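PDB 2PG0: acyl-CoA dehydrogenase from Geobacillus kaustophilus, which probably catalyses the FAD-dependent alpha,beta-dehydrogenation of thioester-bound acyl chains, as other members of the acyl-CoA dehydrogenase family do. Local coordinates for residues A[7-12]-A[70-75]; A[16-21]-A[77-82]; A[56-61]-A[93-98]; A[85-90]-A[210-215]. All coordinates share one frame; numbering follows the deposited sequence.

Contacts 1 and 2 both use helix 71-84: contact 1 binds its start to the loop ahead of helix 12-28, contact 2 binds its later turns to helix 12-28 itself. Contact 1 is partly buried, with a weak salt bridge and a bridging water; contact 2 is buried, with two carboxylates on one arginine. Contacts 3 and 4 share helix 89-105 and are also buried, but there neutral hydrogen bonds replace ion pairs. Contact 3 remains within the N-terminal helical domain, whereas contact 4 crosses to the middle domain beside FAD. Asp96 of contact 3 hydrogen-bonds to Ser74 of contact 1 and Asn78 of contact 2.

Contact 1 (A[7-12]-A[70-75]); sequences ARYLRE and DFAYSV
The Tyr9 ring presents its edge to Ala72, whose CB lies near the ring plane 4.0 Å from CD1, while Val75 CG1 approaches the same ring obliquely, 3.9 Å from CE1. The second flat pair is the guanidinium of Arg11 and the carboxylate of Asp70. Their planes stand 59° apart, and the link from Arg11 NH1 to Asp70 OD2 is a salt bridge with a weak, long hydrogen bond of 3.4 Å and 143°. Tyr9 reaches the helix because its CG sits between the backbone N and the carbonyl carbon (chi1 60°), and its OH goes on to a hydrogen bond with Asp306 on helix 285-313. Asp70 is the N-cap of helix 71-84: its OD1 takes a weak capping bond from Ala72 N at 3.0 Å and is also hydrogen-bonded to His14 NE2. The contact thus closes the loop before helix 12-28 over the start of another helix in the N-terminal helical domain. One water donates both to Tyr9 O, at 2.6 Å, and to Asp70 OD2, at 3.0 Å, bridging the turn 7-10 to the cap. Leu10 CD2 adds a looser apolar contact with Ala72 CB at 4.2 Å.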
loop_
_atom_site.group_PDB
_atom_site.type_symbol
_atom_site.label_atom_id
_atom_site.label_comp_id
_atom_site.label_asym_id
_atom_site.label_seq_id
_atom_site.Cartn_x
_atom_site.Cartn_y
_atom_site.Cartn_z
ATOM N N ALA A 7 -26.755 -7.539 11.324
ATOM C CA ALA A 7 -26.982 -8.381 10.152
ATOM C C ALA A 7 -28.202 -9.263 10.371
ATOM O O ALA A 7 -28.344 -9.900 11.430
ATOM C CB ALA A 7 -25.767 -9.237 9.877
ATOM N N ARG A 8 -29.047 -9.320 9.344
ATOM C CA ARG A 8 -30.396 -9.863 9.437
ATOM C C ARG A 8 -30.508 -11.378 9.538
ATOM O O ARG A 8 -31.606 -11.885 9.722
ATOM C CB ARG A 8 -31.242 -9.390 8.249
ATOM C CG ARG A 8 -31.276 -7.890 8.065
ATOM C CD ARG A 8 -32.444 -7.460 7.194
ATOM N NE ARG A 8 -32.214 -6.134 6.624
ATOM C CZ ARG A 8 -33.161 -5.227 6.395
ATOM N NH1 ARG A 8 -34.434 -5.485 6.683
ATOM N NH2 ARG A 8 -32.828 -4.050 5.875
ATOM N N TYR A 9 -29.405 -12.108 9.401
ATOM C CA TYR A 9 -29.507 -13.569 9.397
ATOM C C TYR A 9 -29.548 -14.185 10.800
ATOM O O TYR A 9 -29.856 -15.365 10.942
ATOM C CB TYR A 9 -28.429 -14.231 8.521
ATOM C CG TYR A 9 -27.005 -13.934 8.929
ATOM C CD1 TYR A 9 -26.351 -14.725 9.872
ATOM C CD2 TYR A 9 -26.302 -12.865 8.362
ATOM C CE1 TYR A 9 -25.042 -14.458 10.253
ATOM C CE2 TYR A 9 -24.986 -12.594 8.733
ATOM C CZ TYR A 9 -24.364 -13.393 9.681
ATOM O OH TYR A 9 -23.066 -13.134 10.068
ATOM N N LEU A 10 -29.237 -13.391 11.822
ATOM C CA LEU A 10 -29.275 -13.882 13.199
ATOM C C LEU A 10 -30.542 -13.433 13.909
ATOM O O LEU A 10 -30.848 -12.238 13.957
ATOM C CB LEU A 10 -28.050 -13.421 13.994
ATOM C CG LEU A 10 -26.659 -13.852 13.513
ATOM C CD1 LEU A 10 -25.577 -13.148 14.316
ATOM C CD2 LEU A 10 -26.465 -15.377 13.556
ATOM N N ARG A 11 -31.277 -14.397 14.456
ATOM C CA ARG A 11 -32.395 -14.075 15.338
ATOM C C ARG A 11 -32.085 -14.485 16.776
ATOM O O ARG A 11 -31.016 -15.030 17.056
ATOM C CB ARG A 11 -33.700 -14.677 14.822
ATOM C CG ARG A 11 -33.688 -16.171 14.583
ATOM C CD ARG A 11 -34.916 -16.589 13.770
ATOM N NE ARG A 11 -34.780 -16.193 12.371
ATOM C CZ ARG A 11 -34.387 -17.006 11.393
ATOM N NH1 ARG A 11 -34.099 -18.281 11.645
ATOM N NH2 ARG A 11 -34.283 -16.540 10.153
ATOM N N GLU A 12 -33.015 -14.210 17.689
ATOM C CA GLU A 12 -32.800 -14.509 19.103
ATOM C C GLU A 12 -32.309 -15.941 19.356
ATOM O O GLU A 12 -31.406 -16.140 20.165
ATOM C CB GLU A 12 -34.050 -14.185 19.936
ATOM C CG GLU A 12 -33.791 -14.053 21.444
ATOM C CD GLU A 12 -32.685 -13.055 21.806
ATOM O OE1 GLU A 12 -32.546 -12.014 21.125
ATOM O OE2 GLU A 12 -31.954 -13.307 22.788
ATOM N N ASP A 70 -30.622 -24.096 10.100
ATOM C CA ASP A 70 -30.240 -23.267 8.957
ATOM C C ASP A 70 -28.752 -22.897 9.013
ATOM O O ASP A 70 -28.067 -23.174 10.004
ATOM C CB ASP A 70 -31.165 -22.041 8.801
ATOM C CG ASP A 70 -30.904 -20.940 9.825
ATOM O OD1 ASP A 70 -29.904 -20.984 10.570
ATOM O OD2 ASP A 70 -31.714 -19.993 9.863
ATOM N N PHE A 71 -28.264 -22.274 7.941
ATOM C CA PHE A 71 -26.844 -21.941 7.796
ATOM C C PHE A 71 -26.321 -20.949 8.846
ATOM O O PHE A 71 -25.120 -20.920 9.130
ATOM C CB PHE A 71 -26.575 -21.424 6.377
ATOM C CG PHE A 71 -25.125 -21.168 6.085
ATOM C CD1 PHE A 71 -24.229 -22.226 5.919
ATOM C CD2 PHE A 71 -24.651 -19.862 5.972
ATOM C CE1 PHE A 71 -22.872 -21.981 5.653
ATOM C CE2 PHE A 71 -23.301 -19.614 5.703
ATOM C CZ PHE A 71 -22.412 -20.674 5.548
ATOM N N ALA A 72 -27.207 -20.143 9.425
ATOM C CA ALA A 72 -26.791 -19.199 10.466
ATOM C C ALA A 72 -26.192 -19.915 11.682
ATOM O O ALA A 72 -25.268 -19.390 12.316
ATOM C CB ALA A 72 -27.937 -18.290 10.876
ATOM N N TYR A 73 -26.704 -21.111 11.993
ATOM C CA TYR A 73 -26.107 -21.936 13.049
ATOM C C TYR A 73 -24.665 -22.300 12.716
ATOM O O TYR A 73 -23.809 -22.283 13.597
ATOM C CB TYR A 73 -26.930 -23.194 13.324
ATOM C CG TYR A 73 -28.168 -22.907 14.125
ATOM C CD1 TYR A 73 -28.130 -22.911 15.522
ATOM C CD2 TYR A 73 -29.377 -22.616 13.492
ATOM C CE1 TYR A 73 -29.277 -22.641 16.274
ATOM C CE2 TYR A 73 -30.531 -22.341 14.233
ATOM C CZ TYR A 73 -30.468 -22.358 15.623
ATOM O OH TYR A 73 -31.598 -22.084 16.365
ATOM N N SER A 74 -24.396 -22.609 11.447
ATOM C CA SER A 74 -23.020 -22.920 11.028
ATOM C C SER A 74 -22.104 -21.706 11.119
ATOM O O SER A 74 -20.938 -21.836 11.497
ATOM C CB SER A 74 -22.993 -23.504 9.616
ATOM O OG SER A 74 -23.351 -24.876 9.641
ATOM N N VAL A 75 -22.628 -20.531 10.767
ATOM C CA VAL A 75 -21.879 -19.281 10.911
ATOM C C VAL A 75 -21.457 -19.093 12.371
ATOM O O VAL A 75 -20.288 -18.833 12.661
ATOM C CB VAL A 75 -22.687 -18.059 10.420
ATOM C CG1 VAL A 75 -21.918 -16.753 10.691
ATOM C CG2 VAL A 75 -23.003 -18.201 8.930
HETATM O O HOH W 1 -31.447 -17.044 9.736
#

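Contact 2 (A[16-21]-A[77-82]); sequences MFRAAF and INEELE
Arg18 reaches from helix 16-21 to two glutamates of helix 77-82. From CB the chain runs with CG anti to the backbone N, and CG and CD pass alongside Glu80, each 3.3 Å from its OE2. A bend at chi3 then turns the guanidinium across the interface. NH1 bonds to Glu80 OE2 at 2.9 Å and 163°, the oxygen offering its anti lone pair and lying in the guanidinium plane. NH1 also donates to Glu79 OE1 at 2.9 Å, nearly along the C-O axis, and NH2 donates to the same oxygen from its syn side at 3.1 Å, an end-on grip on one atom with the two planes 29° apart. Three bonds to two carboxylates fix the rotation of the guanidinium. The glutamates have second partners: Arg302 for Glu79, Lys83 and Arg22 for Glu80. The short helix axes run in the same general direction, crossing at -35° and approaching to 10.3 Å, within the N-terminal helical domain of the acyl-CoA dehydrogenase fold. Beside the ion network, Ile77 CG1 lies over one face of Phe21, toward its rim, and the ring turns its edge to Leu81, CZ to CG 3.9 Å. Phe17 meets Ile77 edge-on, with CZ 3.7 Å from CG1.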
loop_
_atom_site.group_PDB
_atom_site.type_symbol
_atom_site.label_atom_id
_atom_site.label_comp_id
_atom_site.label_asym_id
_atom_site.label_seq_id
_atom_site.Cartn_x
_atom_site.Cartn_y
_atom_site.Cartn_z
ATOM N N MET A 16 -29.007 -17.017 21.570
ATOM C CA MET A 16 -28.955 -17.942 22.711
ATOM C C MET A 16 -28.072 -19.151 22.402
ATOM O O MET A 16 -27.344 -19.623 23.276
ATOM C CB MET A 16 -30.337 -18.355 23.260
ATOM C CG MET A 16 -31.529 -18.305 22.322
ATOM S SD MET A 16 -33.144 -18.374 23.187
ATOM C CE MET A 16 -33.356 -16.689 23.747
ATOM N N PHE A 17 -28.119 -19.623 21.157
ATOM C CA PHE A 17 -27.237 -20.707 20.716
ATOM C C PHE A 17 -25.755 -20.339 20.837
ATOM O O PHE A 17 -24.954 -21.157 21.301
ATOM C CB PHE A 17 -27.560 -21.156 19.285
ATOM C CG PHE A 17 -26.596 -22.175 18.739
ATOM C CD1 PHE A 17 -26.728 -23.522 19.064
ATOM C CD2 PHE A 17 -25.537 -21.783 17.916
ATOM C CE1 PHE A 17 -25.827 -24.467 18.568
ATOM C CE2 PHE A 17 -24.634 -22.723 17.418
ATOM C CZ PHE A 17 -24.777 -24.058 17.741
ATOM N N ARG A 18 -25.397 -19.127 20.402
ATOM C CA ARG A 18 -24.018 -18.653 20.503
ATOM C C ARG A 18 -23.519 -18.682 21.946
ATOM O O ARG A 18 -22.397 -19.122 22.214
ATOM C CB ARG A 18 -23.853 -17.243 19.926
ATOM C CG ARG A 18 -22.387 -16.816 19.797
ATOM C CD ARG A 18 -22.244 -15.340 19.458
ATOM N NE ARG A 18 -22.783 -15.030 18.134
ATOM C CZ ARG A 18 -22.101 -15.136 16.993
ATOM N NH1 ARG A 18 -20.838 -15.556 16.995
ATOM N NH2 ARG A 18 -22.685 -14.820 15.841
ATOM N N ALA A 19 -24.359 -18.213 22.869
ATOM C CA ALA A 19 -24.009 -18.201 24.286
ATOM C C ALA A 19 -23.820 -19.623 24.822
ATOM O O ALA A 19 -22.876 -19.882 25.575
ATOM C CB ALA A 19 -25.069 -17.447 25.095
ATOM N N ALA A 20 -24.707 -20.537 24.425
ATOM C CA ALA A 20 -24.622 -21.942 24.847
ATOM C C ALA A 20 -23.357 -22.612 24.298
ATOM O O ALA A 20 -22.661 -23.346 25.014
ATOM C CB ALA A 20 -25.866 -22.715 24.415
ATOM N N PHE A 21 -23.070 -22.361 23.022
ATOM C CA PHE A 21 -21.891 -22.929 22.377
ATOM C C PHE A 21 -20.607 -22.346 22.985
ATOM O O PHE A 21 -19.650 -23.082 23.234
ATOM C CB PHE A 21 -21.959 -22.736 20.849
ATOM C CG PHE A 21 -20.871 -23.444 20.094
ATOM C CD1 PHE A 21 -20.627 -24.808 20.293
ATOM C CD2 PHE A 21 -20.087 -22.749 19.173
ATOM C CE1 PHE A 21 -19.610 -25.465 19.592
ATOM C CE2 PHE A 21 -19.075 -23.402 18.460
ATOM C CZ PHE A 21 -18.831 -24.754 18.669
ATOM N N ILE A 77 -21.205 -21.391 14.793
ATOM C CA ILE A 77 -20.255 -22.430 15.183
ATOM C C ILE A 77 -18.851 -22.067 14.709
ATOM O O ILE A 77 -17.896 -22.062 15.496
ATOM C CB ILE A 77 -20.689 -23.838 14.678
ATOM C CG1 ILE A 77 -21.885 -24.346 15.496
ATOM C CG2 ILE A 77 -19.538 -24.846 14.783
ATOM C CD1 ILE A 77 -22.618 -25.524 14.866
ATOM N N ASN A 78 -18.724 -21.743 13.427
ATOM C CA ASN A 78 -17.400 -21.475 12.873
ATOM C C ASN A 78 -16.749 -20.220 13.438
ATOM O O ASN A 78 -15.532 -20.201 13.661
ATOM C CB ASN A 78 -17.450 -21.463 11.354
ATOM C CG ASN A 78 -17.913 -22.793 10.791
ATOM O OD1 ASN A 78 -17.793 -23.835 11.450
ATOM N ND2 ASN A 78 -18.459 -22.768 9.596
ATOM N N GLU A 79 -17.558 -19.197 13.705
ATOM C CA GLU A 79 -17.051 -17.964 14.328
ATOM C C GLU A 79 -16.535 -18.258 15.733
ATOM O O GLU A 79 -15.413 -17.879 16.092
ATOM C CB GLU A 79 -18.128 -16.890 14.394
ATOM C CG GLU A 79 -18.371 -16.176 13.081
ATOM C CD GLU A 79 -19.432 -15.097 13.179
ATOM O OE1 GLU A 79 -20.048 -14.918 14.264
ATOM O OE2 GLU A 79 -19.661 -14.430 12.148
ATOM N N GLU A 80 -17.353 -18.953 16.523
ATOM C CA GLU A 80 -16.972 -19.266 17.899
ATOM C C GLU A 80 -15.743 -20.177 17.991
ATOM O O GLU A 80 -14.913 -20.019 18.883
ATOM C CB GLU A 80 -18.164 -19.829 18.689
ATOM C CG GLU A 80 -19.274 -18.791 18.956
ATOM C CD GLU A 80 -18.775 -17.507 19.616
ATOM O OE1 GLU A 80 -18.035 -17.591 20.613
ATOM O OE2 GLU A 80 -19.144 -16.410 19.146
ATOM N N LEU A 81 -15.617 -21.112 17.057
ATOM C CA LEU A 81 -14.439 -21.980 17.017
ATOM C C LEU A 81 -13.169 -21.196 16.650
ATOM O O LEU A 81 -12.098 -21.450 17.206
ATOM C CB LEU A 81 -14.657 -23.147 16.054
ATOM C CG LEU A 81 -15.582 -24.269 16.540
ATOM C CD1 LEU A 81 -15.851 -25.235 15.409
ATOM C CD2 LEU A 81 -15.008 -25.010 17.755
ATOM N N GLU A 82 -13.286 -20.256 15.715
ATOM C CA GLU A 82 -12.146 -19.407 15.351
ATOM C C GLU A 82 -11.722 -18.525 16.521
ATOM O O GLU A 82 -10.532 -18.275 16.719
ATOM C CB GLU A 82 -12.438 -18.567 14.102
ATOM C CG GLU A 82 -11.221 -17.781 13.554
ATOM C CD GLU A 82 -10.078 -18.685 13.059
ATOM O OE1 GLU A 82 -10.338 -19.813 12.581
ATOM O OE2 GLU A 82 -8.908 -18.257 13.132
HETATM O O HOH W 2 -22.246 -13.612 12.753
#

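Contact 3 (A[56-61]-A[93-98]); sequences LCPWVD and LHNDIV
Two torsions set up the grip of Trp59 and Asn95 on each other's segments. The indole of Trp59 leaves with CG between the backbone N and the carbonyl carbon (chi1 53°), which carries NE1 to the helix backbone; the amide of Asn95 has CG opposite its own carbonyl carbon (chi1 -79°), which swings OD1 back to the loop. Trp59 NE1 then donates to Asn95 O at 2.7 Å and 147°, the oxygen lying slightly out of the indole plane. In the reverse direction Cys57 N donates to Asn95 OD1 at 2.9 Å along a straight N-H, but the donor stands above the amide plane rather than on a lone pair. The other end of that amide, ND2, bonds to Phe55 O, so the loop holds both ends of the group and fixes its flip. Cys57 SG approaches the His94 ring obliquely, 4.2 Å from the centroid and 3.6 Å from NE2. The histidine has its own partners, Cys118 O at NE2 and Thr125 at ND1, which tie this helix to helix 108-120 and to strand 125-128. Around 93-98 the helix widens into a pi-type turn, where Leu93 O accepts from both Ile97 N and Val98 N. Every cross-segment hydrogen bond here is between neutral groups in a buried setting, which is consistent with the loop being held on the helix by directed bonds rather than by ion pairs.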
loop_
_atom_site.group_PDB
_atom_site.type_symbol
_atom_site.label_atom_id
_atom_site.label_comp_id
_atom_site.label_asym_id
_atom_site.label_seq_id
_atom_site.Cartn_x
_atom_site.Cartn_y
_atom_site.Cartn_z
ATOM N N LEU A 56 -22.253 -30.887 15.606
ATOM C CA LEU A 56 -21.770 -31.409 14.322
ATOM C C LEU A 56 -22.917 -31.599 13.348
ATOM O O LEU A 56 -23.968 -32.133 13.711
ATOM C CB LEU A 56 -21.007 -32.732 14.490
ATOM C CG LEU A 56 -19.760 -32.770 15.370
ATOM C CD1 LEU A 56 -19.113 -34.133 15.268
ATOM C CD2 LEU A 56 -18.765 -31.663 15.003
ATOM N N CYS A 57 -22.707 -31.150 12.110
ATOM C CA CYS A 57 -23.699 -31.261 11.035
ATOM C C CYS A 57 -25.137 -30.944 11.476
ATOM O O CYS A 57 -26.049 -31.724 11.200
ATOM C CB CYS A 57 -23.640 -32.659 10.412
ATOM S SG CYS A 57 -22.019 -33.119 9.809
ATOM N N PRO A 58 -25.352 -29.790 12.135
ATOM C CA PRO A 58 -26.682 -29.534 12.707
ATOM C C PRO A 58 -27.772 -29.335 11.642
ATOM O O PRO A 58 -28.965 -29.462 11.938
ATOM C CB PRO A 58 -26.467 -28.260 13.527
ATOM C CG PRO A 58 -25.345 -27.568 12.852
ATOM C CD PRO A 58 -24.430 -28.660 12.369
ATOM N N TRP A 59 -27.347 -29.043 10.410
ATOM C CA TRP A 59 -28.249 -28.827 9.272
ATOM C C TRP A 59 -28.842 -30.130 8.729
ATOM O O TRP A 59 -29.811 -30.105 7.965
ATOM C CB TRP A 59 -27.503 -28.100 8.140
ATOM C CG TRP A 59 -26.226 -28.797 7.766
ATOM C CD1 TRP A 59 -24.978 -28.523 8.240
ATOM C CD2 TRP A 59 -26.078 -29.905 6.866
ATOM N NE1 TRP A 59 -24.060 -29.384 7.691
ATOM C CE2 TRP A 59 -24.706 -30.238 6.840
ATOM C CE3 TRP A 59 -26.971 -30.642 6.068
ATOM C CZ2 TRP A 59 -24.201 -31.282 6.057
ATOM C CZ3 TRP A 59 -26.464 -31.677 5.283
ATOM C CH2 TRP A 59 -25.094 -31.984 5.284
ATOM N N VAL A 60 -28.235 -31.259 9.099
ATOM C CA VAL A 60 -28.682 -32.581 8.653
ATOM C C VAL A 60 -30.124 -32.835 9.133
ATOM O O VAL A 60 -30.525 -32.364 10.201
ATOM C CB VAL A 60 -27.698 -33.694 9.128
ATOM C CG1 VAL A 60 -28.321 -35.085 9.042
ATOM C CG2 VAL A 60 -26.395 -33.647 8.311
ATOM N N ASP A 61 -30.902 -33.548 8.319
ATOM C CA ASP A 61 -32.308 -33.809 8.637
ATOM C C ASP A 61 -32.448 -34.616 9.924
ATOM O O ASP A 61 -31.582 -35.431 10.246
ATOM C CB ASP A 61 -33.001 -34.545 7.485
ATOM C CG ASP A 61 -34.515 -34.519 7.612
ATOM O OD1 ASP A 61 -35.124 -33.476 7.280
ATOM O OD2 ASP A 61 -35.092 -35.538 8.057
ATOM N N LEU A 93 -14.886 -27.640 8.331
ATOM C CA LEU A 93 -14.670 -28.451 7.130
ATOM C C LEU A 93 -15.620 -29.664 7.101
ATOM O O LEU A 93 -16.329 -29.891 6.112
ATOM C CB LEU A 93 -13.198 -28.882 7.021
ATOM C CG LEU A 93 -12.912 -29.925 5.932
ATOM C CD1 LEU A 93 -12.566 -29.259 4.627
ATOM C CD2 LEU A 93 -11.807 -30.866 6.359
ATOM N N HIS A 94 -15.647 -30.415 8.199
ATOM C CA HIS A 94 -16.570 -31.549 8.362
ATOM C C HIS A 94 -18.027 -31.104 8.208
ATOM O O HIS A 94 -18.755 -31.650 7.382
ATOM C CB HIS A 94 -16.320 -32.236 9.722
ATOM C CG HIS A 94 -17.312 -33.305 10.079
ATOM N ND1 HIS A 94 -17.210 -34.602 9.622
ATOM C CD2 HIS A 94 -18.398 -33.278 10.888
ATOM C CE1 HIS A 94 -18.205 -35.323 10.109
ATOM N NE2 HIS A 94 -18.938 -34.545 10.887
ATOM N N ASN A 95 -18.425 -30.093 8.975
ATOM C CA ASN A 95 -19.804 -29.597 9.015
ATOM C C ASN A 95 -20.299 -29.007 7.696
ATOM O O ASN A 95 -21.379 -29.352 7.215
ATOM C CB ASN A 95 -19.951 -28.523 10.102
ATOM C CG ASN A 95 -20.085 -29.105 11.509
ATOM O OD1 ASN A 95 -20.010 -30.318 11.713
ATOM N ND2 ASN A 95 -20.284 -28.227 12.485
ATOM N N ASP A 96 -19.492 -28.123 7.115
ATOM C CA ASP A 96 -19.985 -27.204 6.095
ATOM C C ASP A 96 -19.314 -27.320 4.731
ATOM O O ASP A 96 -19.760 -26.701 3.767
ATOM C CB ASP A 96 -19.905 -25.769 6.629
ATOM C CG ASP A 96 -20.700 -25.595 7.914
ATOM O OD1 ASP A 96 -21.905 -25.955 7.917
ATOM O OD2 ASP A 96 -20.114 -25.126 8.916
ATOM N N ILE A 97 -18.255 -28.116 4.654
ATOM C CA ILE A 97 -17.570 -28.327 3.385
ATOM C C ILE A 97 -17.759 -29.748 2.864
ATOM O O ILE A 97 -18.221 -29.927 1.737
ATOM C CB ILE A 97 -16.077 -27.902 3.459
ATOM C CG1 ILE A 97 -15.991 -26.379 3.670
ATOM C CG2 ILE A 97 -15.301 -28.339 2.184
ATOM C CD1 ILE A 97 -14.693 -25.890 4.266
ATOM N N VAL A 98 -17.448 -30.755 3.680
ATOM C CA VAL A 98 -17.424 -32.133 3.179
ATOM C C VAL A 98 -18.779 -32.827 3.253
ATOM O O VAL A 98 -19.288 -33.305 2.243
ATOM C CB VAL A 98 -16.353 -33.020 3.869
ATOM C CG1 VAL A 98 -16.287 -34.376 3.182
ATOM C CG2 VAL A 98 -14.989 -32.358 3.839
#

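Contact 4 (A[85-90]-A[210-215]); sequences GSSLVG and LHAQDT
Ser87 and Ala212 meet closely: Ser87 CB and Ala212 CB are 3.4 Å apart, tighter than usual van der Waals contact. Ser87 OG takes a hydrogen bond from Ala212 N at 2.9 Å and 140°. With OG opposite the carbonyl carbon (chi1 -73°), the hydroxyl oxygen reaches the backbone of the type I turn 210-213. Leu210 directs CD1 onto Ser86 CB at 3.6 Å, and its CD2 packs near Val89 CG2. Gln213 crosses Val89 at about a right angle, its CG 3.9 Å from Val89 CG2. The glutamine chain then bends at chi2 (-51°), so that NE2 arrives 3.7 Å from Gly90 CA, where the lack of a side chain permits the close approach. A water accepts from Gln213 NE2 at 2.9 Å and donates to Ser87 O at 2.7 Å, with a weak bond from Gly90 N; NE2 also bonds to Asn163. Gln213 packs against Thr162, an FAD-binding residue, and the nearest atoms of the Leu210 side chain and a bound FAD are about 4 Å apart, while Leu210 also touches Tyr349 of a third subunit. The arrangement joins the 3-10 turn 86-88 and the start of helix 89-105, in the N-terminal helical domain, to the loop before strand 216-220 of the beta-rich middle domain, the domain junction beside the flavin site of the acyl-CoA dehydrogenase fold.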
loop_
_atom_site.group_PDB
_atom_site.type_symbol
_atom_site.label_atom_id
_atom_site.label_comp_id
_atom_site.label_asym_id
_atom_site.label_seq_id
_atom_site.Cartn_x
_atom_site.Cartn_y
_atom_site.Cartn_z
ATOM N N GLY A 85 -9.404 -20.835 18.135
ATOM C CA GLY A 85 -8.214 -20.839 17.267
ATOM C C GLY A 85 -8.422 -21.510 15.926
ATOM O O GLY A 85 -9.324 -22.333 15.761
ATOM N N SER A 86 -7.552 -21.168 14.976
ATOM C CA SER A 86 -7.658 -21.650 13.600
ATOM C C SER A 86 -7.448 -23.154 13.452
ATOM O O SER A 86 -7.838 -23.730 12.442
ATOM C CB SER A 86 -6.648 -20.902 12.713
ATOM O OG SER A 86 -6.866 -19.508 12.774
ATOM N N SER A 87 -6.834 -23.801 14.441
ATOM C CA SER A 87 -6.656 -25.256 14.376
ATOM C C SER A 87 -7.980 -26.009 14.437
ATOM O O SER A 87 -8.033 -27.201 14.148
ATOM C CB SER A 87 -5.687 -25.755 15.451
ATOM O OG SER A 87 -4.346 -25.412 15.125
ATOM N N LEU A 88 -9.046 -25.301 14.795
ATOM C CA LEU A 88 -10.381 -25.890 14.846
ATOM C C LEU A 88 -11.134 -25.885 13.506
ATOM O O LEU A 88 -12.304 -26.298 13.442
ATOM C CB LEU A 88 -11.196 -25.215 15.949
ATOM C CG LEU A 88 -10.798 -25.739 17.336
ATOM C CD1 LEU A 88 -11.179 -24.732 18.404
ATOM C CD2 LEU A 88 -11.405 -27.117 17.632
ATOM N N VAL A 89 -10.456 -25.446 12.441
ATOM C CA VAL A 89 -11.069 -25.374 11.100
ATOM C C VAL A 89 -11.573 -26.708 10.567
ATOM O O VAL A 89 -12.429 -26.735 9.683
ATOM C CB VAL A 89 -10.121 -24.762 10.035
ATOM C CG1 VAL A 89 -9.915 -23.270 10.302
ATOM C CG2 VAL A 89 -8.797 -25.543 9.936
ATOM N N GLY A 90 -11.028 -27.803 11.096
ATOM C CA GLY A 90 -11.442 -29.154 10.700
ATOM C C GLY A 90 -12.898 -29.445 11.003
ATOM O O GLY A 90 -13.529 -30.253 10.316
ATOM N N LEU A 210 -1.368 -23.413 12.502
ATOM C CA LEU A 210 -2.446 -24.406 12.598
ATOM C C LEU A 210 -1.880 -25.692 13.207
ATOM O O LEU A 210 -2.156 -26.796 12.743
ATOM C CB LEU A 210 -3.094 -24.661 11.220
ATOM C CG LEU A 210 -4.288 -23.798 10.780
ATOM C CD1 LEU A 210 -3.941 -22.320 10.761
ATOM C CD2 LEU A 210 -4.820 -24.225 9.405
ATOM N N HIS A 211 -1.089 -25.523 14.263
ATOM C CA HIS A 211 -0.305 -26.613 14.840
ATOM C C HIS A 211 -1.145 -27.777 15.384
ATOM O O HIS A 211 -0.679 -28.917 15.405
ATOM C CB HIS A 211 0.650 -26.090 15.917
ATOM C CG HIS A 211 1.889 -25.445 15.372
ATOM N ND1 HIS A 211 2.758 -24.722 16.162
ATOM C CD2 HIS A 211 2.403 -25.408 14.118
ATOM C CE1 HIS A 211 3.755 -24.271 15.420
ATOM N NE2 HIS A 211 3.562 -24.672 14.174
ATOM N N ALA A 212 -2.377 -27.493 15.804
ATOM C CA ALA A 212 -3.268 -28.549 16.301
ATOM C C ALA A 212 -4.146 -29.195 15.221
ATOM O O ALA A 212 -4.913 -30.109 15.512
ATOM C CB ALA A 212 -4.127 -28.034 17.476
ATOM N N GLN A 213 -4.037 -28.720 13.980
ATOM C CA GLN A 213 -4.745 -29.331 12.853
ATOM C C GLN A 213 -3.897 -30.463 12.277
ATOM O O GLN A 213 -2.720 -30.261 11.958
ATOM C CB GLN A 213 -5.048 -28.294 11.767
ATOM C CG GLN A 213 -6.480 -28.349 11.223
ATOM C CD GLN A 213 -6.903 -29.744 10.787
ATOM O OE1 GLN A 213 -6.289 -30.349 9.906
ATOM N NE2 GLN A 213 -7.959 -30.256 11.403
ATOM N N ASP A 214 -4.492 -31.651 12.155
ATOM C CA ASP A 214 -3.774 -32.840 11.678
ATOM C C ASP A 214 -3.737 -32.912 10.147
ATOM O O ASP A 214 -4.404 -33.745 9.530
ATOM C CB ASP A 214 -4.373 -34.133 12.262
ATOM C CG ASP A 214 -5.881 -34.239 12.047
ATOM O OD1 ASP A 214 -6.621 -33.313 12.437
ATOM O OD2 ASP A 214 -6.327 -35.256 11.474
ATOM N N THR A 215 -2.942 -32.038 9.549
ATOM C CA THR A 215 -2.787 -32.003 8.099
ATOM C C THR A 215 -1.822 -33.094 7.676
ATOM O O THR A 215 -0.764 -33.258 8.288
ATOM C CB THR A 215 -2.230 -30.647 7.623
ATOM O OG1 THR A 215 -2.812 -29.589 8.390
ATOM C CG2 THR A 215 -2.542 -30.443 6.142
HETATM O O HOH W 3 -9.721 -29.164 13.500
#